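PDB 3BNW: riboflavin kinase, putative from Trypanosoma brucei, which probably phosphorylates riboflavin with ATP to make FMN, the single step of the ATP route from the vitamin to this flavin cofactor. Local coordinates for residues A83-F88 and R125-F130; Y102-F107 and S142-T147; H162-S167 and Y174-P179. All blocks are in the same frame, centred on the assembly; numbering follows the deposited sequence.

Contact 1: A83-F88 and R125-F130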
# COMPACT_ATOMS: atom_id res chain seq x y z
N ALA A 83 -2.41 0.42 4.53
CA ALA A 83 -2.00 -0.97 4.63
C ALA A 83 -2.22 -1.59 3.26
O ALA A 83 -2.94 -1.01 2.43
CB ALA A 83 -2.81 -1.69 5.68
N ALA A 84 -1.62 -2.74 3.00
CA ALA A 84 -1.73 -3.37 1.68
C ALA A 84 -1.42 -4.85 1.74
O ALA A 84 -0.57 -5.27 2.52
CB ALA A 84 -0.79 -2.69 0.69
N SER A 85 -2.10 -5.62 0.90
CA SER A 85 -1.84 -7.05 0.79
C SER A 85 -1.04 -7.33 -0.48
O SER A 85 -1.40 -6.86 -1.56
CB SER A 85 -3.14 -7.84 0.75
OG SER A 85 -3.92 -7.59 1.91
N ILE A 86 0.05 -8.08 -0.33
CA ILE A 86 0.86 -8.53 -1.47
C ILE A 86 0.79 -10.06 -1.57
O ILE A 86 1.34 -10.77 -0.73
CB ILE A 86 2.35 -8.10 -1.33
CG1 ILE A 86 2.47 -6.57 -1.40
CG2 ILE A 86 3.21 -8.72 -2.43
CD1 ILE A 86 2.30 -5.88 -0.07
N GLY A 87 0.10 -10.55 -2.60
CA GLY A 87 -0.01 -12.00 -2.81
C GLY A 87 -0.46 -12.38 -4.22
O GLY A 87 -0.78 -11.52 -5.03
N PHE A 88 -0.48 -13.69 -4.48
CA PHE A 88 -0.91 -14.23 -5.77
C PHE A 88 -2.43 -14.17 -5.91
O PHE A 88 -3.16 -14.11 -4.92
CB PHE A 88 -0.42 -15.67 -5.92
N ARG A 125 1.52 -8.68 9.30
CA ARG A 125 1.26 -10.10 9.48
C ARG A 125 1.23 -10.76 8.10
O ARG A 125 1.28 -10.07 7.08
CB ARG A 125 -0.11 -10.29 10.14
CG ARG A 125 -1.23 -9.68 9.31
CD ARG A 125 -2.51 -9.52 10.06
NE ARG A 125 -3.55 -8.94 9.21
CZ ARG A 125 -4.28 -9.64 8.33
NH1 ARG A 125 -4.05 -10.93 8.14
NH2 ARG A 125 -5.22 -9.03 7.61
N SER A 126 1.12 -12.09 8.08
CA SER A 126 0.80 -12.81 6.85
C SER A 126 -0.68 -12.62 6.54
O SER A 126 -1.48 -12.33 7.42
CB SER A 126 1.11 -14.30 6.96
OG SER A 126 0.35 -14.90 7.98
N MET A 127 -1.04 -12.80 5.27
CA MET A 127 -2.42 -12.63 4.83
C MET A 127 -3.37 -13.60 5.52
O MET A 127 -4.50 -13.24 5.82
CB MET A 127 -2.51 -12.78 3.31
CG MET A 127 -1.99 -11.55 2.56
SD MET A 127 -1.97 -11.72 0.77
CE MET A 127 -3.56 -12.46 0.46
N GLY A 128 -2.90 -14.83 5.74
CA GLY A 128 -3.64 -15.82 6.54
C GLY A 128 -5.07 -16.07 6.11
O GLY A 128 -5.40 -15.97 4.93
N SER A 129 -5.93 -16.40 7.07
CA SER A 129 -7.30 -16.83 6.79
C SER A 129 -8.19 -16.73 8.01
O SER A 129 -7.73 -16.88 9.14
CB SER A 129 -7.31 -18.27 6.28
OG SER A 129 -6.84 -19.15 7.29
N PHE A 130 -9.48 -16.52 7.77
CA PHE A 130 -10.46 -16.36 8.84
C PHE A 130 -11.57 -17.39 8.73
O PHE A 130 -11.81 -17.95 7.66
CB PHE A 130 -11.03 -14.94 8.80
CG PHE A 130 -9.98 -13.87 8.79
CD1 PHE A 130 -9.48 -13.36 9.97
CD2 PHE A 130 -9.48 -13.39 7.59
CE1 PHE A 130 -8.50 -12.37 9.96
CE2 PHE A 130 -8.49 -12.40 7.56
CZ PHE A 130 -8.00 -11.89 8.75
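Met127 reaches across to Ser85, Ile86 and Gly87 near one end of the antiparallel sheet of the riboflavin kinase fold, the three residues lying on strand 75-87 and Met127 in the chain that follows strand 115-126. The two strands are not neighbours in the sheet; strand 58-69 pairs with both. Ser85 comes first along 83-88: its CB lies 4.1 Å from SD of Met127, while its hydroxyl is engaged elsewhere, in a hydrogen bond with OH of Tyr102. At Ile86 it is the backbone that takes part, its carbonyl O standing 3.8 Å from the sulfur of Met127, while the side chain packs on Val60 and Leu97. Gly87 has no side chain, and its CA comes to 4.1 Å from the same SD. One sulfur thus touches three consecutive residues by van der Waals contact. The Met127 chain is extended at chi2 (176°), which carries SD out to strand 75-87. Arg125, two residues earlier, forms a salt bridge through NE with Asp143 of helix 133-151, and its NH1 makes a weak hydrogen bond of 3.3 Å to the backbone O of Met127.

Contact 2: Y102-F107 and S142-T147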
# COMPACT_ATOMS: atom_id res chain seq x y z
N TYR A 102 -4.94 -0.38 0.81
CA TYR A 102 -6.09 0.12 1.55
C TYR A 102 -5.71 1.42 2.26
O TYR A 102 -5.17 1.40 3.37
CB TYR A 102 -6.59 -0.91 2.57
CG TYR A 102 -6.47 -2.36 2.13
CD1 TYR A 102 -7.24 -2.85 1.08
CD2 TYR A 102 -5.61 -3.23 2.78
CE1 TYR A 102 -7.14 -4.17 0.67
CE2 TYR A 102 -5.51 -4.56 2.38
CZ TYR A 102 -6.27 -5.02 1.33
OH TYR A 102 -6.16 -6.33 0.94
N PHE A 103 -5.98 2.54 1.61
CA PHE A 103 -5.69 3.85 2.19
C PHE A 103 -6.53 4.09 3.44
O PHE A 103 -7.75 3.95 3.40
CB PHE A 103 -5.93 4.98 1.18
CG PHE A 103 -4.78 5.21 0.25
CD1 PHE A 103 -3.68 5.95 0.67
CD2 PHE A 103 -4.78 4.69 -1.03
CE1 PHE A 103 -2.60 6.17 -0.17
CE2 PHE A 103 -3.70 4.91 -1.89
CZ PHE A 103 -2.61 5.65 -1.45
N LEU A 104 -5.87 4.46 4.53
CA LEU A 104 -6.56 4.90 5.74
C LEU A 104 -7.04 6.34 5.55
O LEU A 104 -6.61 7.26 6.25
CB LEU A 104 -5.65 4.79 6.97
CG LEU A 104 -5.40 3.39 7.54
CD1 LEU A 104 -5.13 2.35 6.46
CD2 LEU A 104 -4.25 3.43 8.54
N HIS A 105 -7.93 6.51 4.58
CA HIS A 105 -8.49 7.81 4.23
C HIS A 105 -9.79 7.64 3.45
O HIS A 105 -9.93 6.72 2.64
CB HIS A 105 -7.49 8.62 3.41
CG HIS A 105 -8.02 9.95 2.96
ND1 HIS A 105 -8.21 11.00 3.83
CD2 HIS A 105 -8.40 10.39 1.74
CE1 HIS A 105 -8.70 12.03 3.16
NE2 HIS A 105 -8.82 11.69 1.89
N GLU A 106 -10.74 8.55 3.69
CA GLU A 106 -12.05 8.48 3.05
C GLU A 106 -12.09 9.50 1.92
O GLU A 106 -12.27 10.69 2.15
CB GLU A 106 -13.19 8.76 4.06
CG GLU A 106 -12.91 8.29 5.50
CD GLU A 106 -12.32 9.40 6.38
OE1 GLU A 106 -11.11 9.31 6.71
OE2 GLU A 106 -13.06 10.36 6.72
N PHE A 107 -11.90 9.01 0.70
CA PHE A 107 -11.93 9.86 -0.49
C PHE A 107 -13.35 10.24 -0.87
O PHE A 107 -13.61 11.37 -1.31
CB PHE A 107 -11.25 9.14 -1.67
CG PHE A 107 -9.78 8.91 -1.48
CD1 PHE A 107 -8.86 9.87 -1.89
CD2 PHE A 107 -9.32 7.74 -0.91
CE1 PHE A 107 -7.49 9.66 -1.73
CE2 PHE A 107 -7.94 7.52 -0.75
CZ PHE A 107 -7.03 8.48 -1.16
N SER A 142 -7.37 -4.05 13.97
CA SER A 142 -6.05 -4.20 14.56
C SER A 142 -4.94 -3.77 13.60
O SER A 142 -3.94 -3.20 14.03
CB SER A 142 -5.82 -5.64 15.02
OG SER A 142 -6.75 -5.99 16.03
N ASP A 143 -5.11 -4.04 12.31
CA ASP A 143 -4.15 -3.62 11.29
C ASP A 143 -4.15 -2.10 11.16
O ASP A 143 -3.09 -1.48 11.12
CB ASP A 143 -4.49 -4.21 9.92
CG ASP A 143 -4.39 -5.72 9.88
OD1 ASP A 143 -3.68 -6.33 10.72
OD2 ASP A 143 -5.03 -6.30 8.98
N VAL A 144 -5.34 -1.52 11.08
CA VAL A 144 -5.51 -0.08 10.93
C VAL A 144 -4.87 0.69 12.09
O VAL A 144 -4.14 1.65 11.87
CB VAL A 144 -7.00 0.31 10.81
CG1 VAL A 144 -7.18 1.82 10.80
CG2 VAL A 144 -7.62 -0.30 9.56
N GLN A 145 -5.12 0.24 13.32
CA GLN A 145 -4.60 0.92 14.51
C GLN A 145 -3.09 0.74 14.64
O GLN A 145 -2.39 1.66 15.05
CB GLN A 145 -5.30 0.43 15.78
CG GLN A 145 -5.62 1.54 16.78
CD GLN A 145 -6.92 2.29 16.46
OE1 GLN A 145 -7.03 2.96 15.43
NE2 GLN A 145 -7.91 2.16 17.34
N PHE A 146 -2.61 -0.45 14.32
CA PHE A 146 -1.19 -0.76 14.35
C PHE A 146 -0.44 0.15 13.38
O PHE A 146 0.51 0.83 13.77
CB PHE A 146 -0.96 -2.23 13.98
CG PHE A 146 0.49 -2.63 13.95
CD1 PHE A 146 1.23 -2.69 15.12
CD2 PHE A 146 1.10 -2.98 12.75
CE1 PHE A 146 2.57 -3.07 15.10
CE2 PHE A 146 2.44 -3.36 12.72
CZ PHE A 146 3.17 -3.41 13.90
N THR A 147 -0.89 0.15 12.13
CA THR A 147 -0.34 1.01 11.09
C THR A 147 -0.30 2.47 11.52
O THR A 147 0.66 3.18 11.23
CB THR A 147 -1.16 0.88 9.78
OG1 THR A 147 -1.06 -0.46 9.28
CG2 THR A 147 -0.67 1.87 8.72
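In the helix-on-sheet packing of this riboflavin kinase domain, helix 133-151 meets Leu104 just past the end of strand 98-103. Leu104, the centre of an inverse gamma turn, points its side chain at the helix and touches Val144 and Thr147, three residues apart and so on neighbouring turns. The side chains of Leu104 and Val144 lie alongside each other, pointing opposite ways, with CG of Leu104 4.0 Å from CG1 of Val144. The CG1 methyl of Val144 is carried there by a chi1 of 174°, which sets it opposite the backbone N. Beyond CG, the CD2 branch of Leu104 does the rest: it lies 3.8 Å from the backbone O of Val144 and 3.9 Å from CG2 of Thr147; the leucine and threonine side chains meet at a slant. Thr147 presents this methyl while its hydroxyl turns back to the helix, where OG1 donates to O of Asp143 at 2.9 Å. That oxygen also accepts the helical bond from N of Thr147, and the two donors approach from opposite faces of the carbonyl plane, OG1 lying 37° out of it. The threonine is therefore divided by chemistry: its polar branch is satisfied within the helix, and its methyl joins Val144 in a small apolar surface that receives Leu104 through dispersion and the hydrophobic effect.

Contact 3: H162-S167 and Y174-P179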
# COMPACT_ATOMS: atom_id res chain seq x y z
N HIS A 162 8.79 12.32 1.98
CA HIS A 162 9.87 11.73 1.19
C HIS A 162 9.87 12.24 -0.25
O HIS A 162 8.81 12.41 -0.85
CB HIS A 162 9.79 10.21 1.21
CG HIS A 162 11.09 9.53 0.94
ND1 HIS A 162 11.61 9.36 -0.33
CD2 HIS A 162 11.98 8.95 1.79
CE1 HIS A 162 12.76 8.72 -0.25
NE2 HIS A 162 13.01 8.46 1.02
N SER A 163 11.07 12.45 -0.77
CA SER A 163 11.29 13.09 -2.07
C SER A 163 10.84 12.26 -3.27
O SER A 163 10.59 12.81 -4.35
CB SER A 163 12.78 13.45 -2.21
OG SER A 163 13.61 12.39 -1.77
N LEU A 164 10.76 10.94 -3.10
CA LEU A 164 10.29 10.03 -4.15
C LEU A 164 8.84 10.30 -4.56
O LEU A 164 8.46 10.06 -5.71
CB LEU A 164 10.44 8.57 -3.72
CG LEU A 164 11.78 7.88 -3.99
CD1 LEU A 164 11.88 7.46 -5.45
CD2 LEU A 164 12.94 8.76 -3.61
N PHE A 165 8.04 10.80 -3.63
CA PHE A 165 6.67 11.21 -3.94
C PHE A 165 6.69 12.36 -4.95
O PHE A 165 5.89 12.39 -5.89
CB PHE A 165 5.90 11.64 -2.69
CG PHE A 165 5.55 10.50 -1.76
CD1 PHE A 165 4.81 9.42 -2.22
CD2 PHE A 165 5.93 10.54 -0.43
CE1 PHE A 165 4.48 8.37 -1.37
CE2 PHE A 165 5.60 9.49 0.44
CZ PHE A 165 4.87 8.41 -0.04
N GLU A 166 7.62 13.28 -4.74
CA GLU A 166 7.77 14.47 -5.58
C GLU A 166 8.64 14.23 -6.81
O GLU A 166 8.81 15.13 -7.63
CB GLU A 166 8.34 15.63 -4.75
CG GLU A 166 7.41 16.08 -3.63
CD GLU A 166 8.09 17.00 -2.63
OE1 GLU A 166 9.23 17.44 -2.87
OE2 GLU A 166 7.47 17.29 -1.58
N SER A 167 9.19 13.03 -6.95
CA SER A 167 10.02 12.70 -8.11
C SER A 167 9.19 12.53 -9.38
O SER A 167 8.21 11.78 -9.38
CB SER A 167 10.81 11.42 -7.86
OG SER A 167 11.67 11.16 -8.95
N TYR A 174 7.00 1.39 -11.41
CA TYR A 174 8.37 1.60 -10.97
C TYR A 174 8.56 1.15 -9.51
O TYR A 174 7.73 1.44 -8.66
CB TYR A 174 8.77 3.07 -11.11
CG TYR A 174 10.20 3.32 -10.71
CD1 TYR A 174 10.51 3.87 -9.47
CD2 TYR A 174 11.25 2.98 -11.56
CE1 TYR A 174 11.83 4.08 -9.10
CE2 TYR A 174 12.56 3.18 -11.19
CZ TYR A 174 12.85 3.73 -9.96
OH TYR A 174 14.16 3.93 -9.61
N PHE A 175 9.66 0.44 -9.25
CA PHE A 175 10.00 -0.04 -7.92
C PHE A 175 11.39 0.47 -7.54
O PHE A 175 12.28 0.51 -8.38
CB PHE A 175 9.98 -1.58 -7.91
CG PHE A 175 10.51 -2.20 -6.63
CD1 PHE A 175 11.87 -2.35 -6.42
CD2 PHE A 175 9.63 -2.67 -5.66
CE1 PHE A 175 12.36 -2.93 -5.25
CE2 PHE A 175 10.12 -3.25 -4.49
CZ PHE A 175 11.49 -3.38 -4.29
N GLU A 176 11.58 0.84 -6.26
CA GLU A 176 12.90 1.24 -5.75
C GLU A 176 13.11 0.94 -4.25
O GLU A 176 12.26 1.25 -3.43
CB GLU A 176 13.14 2.73 -6.01
CG GLU A 176 14.42 3.25 -5.35
CD GLU A 176 14.86 4.62 -5.82
OE1 GLU A 176 14.34 5.11 -6.85
OE2 GLU A 176 15.73 5.21 -5.16
N ASP A 177 14.27 0.39 -3.91
CA ASP A 177 14.64 0.13 -2.51
C ASP A 177 15.07 1.40 -1.77
O ASP A 177 15.68 2.30 -2.36
CB ASP A 177 15.79 -0.88 -2.43
CG ASP A 177 15.32 -2.33 -2.50
OD1 ASP A 177 14.28 -2.64 -1.88
OD2 ASP A 177 16.00 -3.15 -3.14
N LEU A 178 14.79 1.45 -0.47
CA LEU A 178 15.18 2.57 0.40
C LEU A 178 16.30 2.15 1.37
O LEU A 178 16.26 1.06 1.94
CB LEU A 178 13.96 3.06 1.20
CG LEU A 178 13.08 4.14 0.54
CD1 LEU A 178 12.81 3.83 -0.92
CD2 LEU A 178 11.77 4.30 1.31
N PRO A 179 17.30 3.04 1.58
CA PRO A 179 18.45 2.70 2.42
C PRO A 179 18.16 2.81 3.92
O PRO A 179 18.99 2.41 4.74
CB PRO A 179 19.50 3.74 2.01
CG PRO A 179 18.69 4.93 1.62
CD PRO A 179 17.39 4.41 1.05
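The side chains of Leu164 and Glu176 lie roughly perpendicular, and the CD1 methyl of the leucine rests in van der Waals contact 3.7 Å from the carboxylate oxygen OE1 of Glu176. The glutamate stretches out to meet it, CG opposite the backbone N (chi1 173°) and the chain extended beyond. Its OE1 also accepts a hydrogen bond of 3.0 Å from OH of Tyr174, two residues earlier on the same side of the strand. The carboxylate is approached by this hydroxyl from above its plane, 40° out of it, whereas OE1 lies at the edge of the tyrosine ring and in the ring plane. Strand 174-177 pairs antiparallel with strand 18-25, adding a C-terminal strand to the antiparallel sheet of the riboflavin kinase fold, and the loop 162-167 lies against it, with Leu164 and Leu178 both packing on Phe19. Further along, His162 and Leu178 touch more loosely, CD2 of the leucine standing obliquely to the imidazole, 4.4 Å from NE2. The other ring nitrogen serves the loop itself: N of Leu164 donates to ND1 of His162 at 3.3 Å, almost straight at 172° and close to the ring plane. CD2 of Leu164 lies at the edge of that same imidazole.

Contacts 1 and 2 interlock along the chain, their segments alternating, and they meet in space although their centres are 14 Å apart. Neighbouring strands 75-87 and 98-103 join them: Ala83 O and Tyr102 N are 2.7 Å apart, a probable hydrogen bond, and CD1 of Leu104 packs 3.9 Å from N of Ala83. The ring of Tyr102 adds to this, its CE2 packing 4.0 Å from CA of Ala84. Contact 3 follows both in sequence and lies on the other side of the chain's centre, with centres about 23 Å from contact 1 and 21 Å from contact 2. It touches neither, the nearest atoms being about 9 and 8 Å away, yet all three reach the same antiparallel sheet.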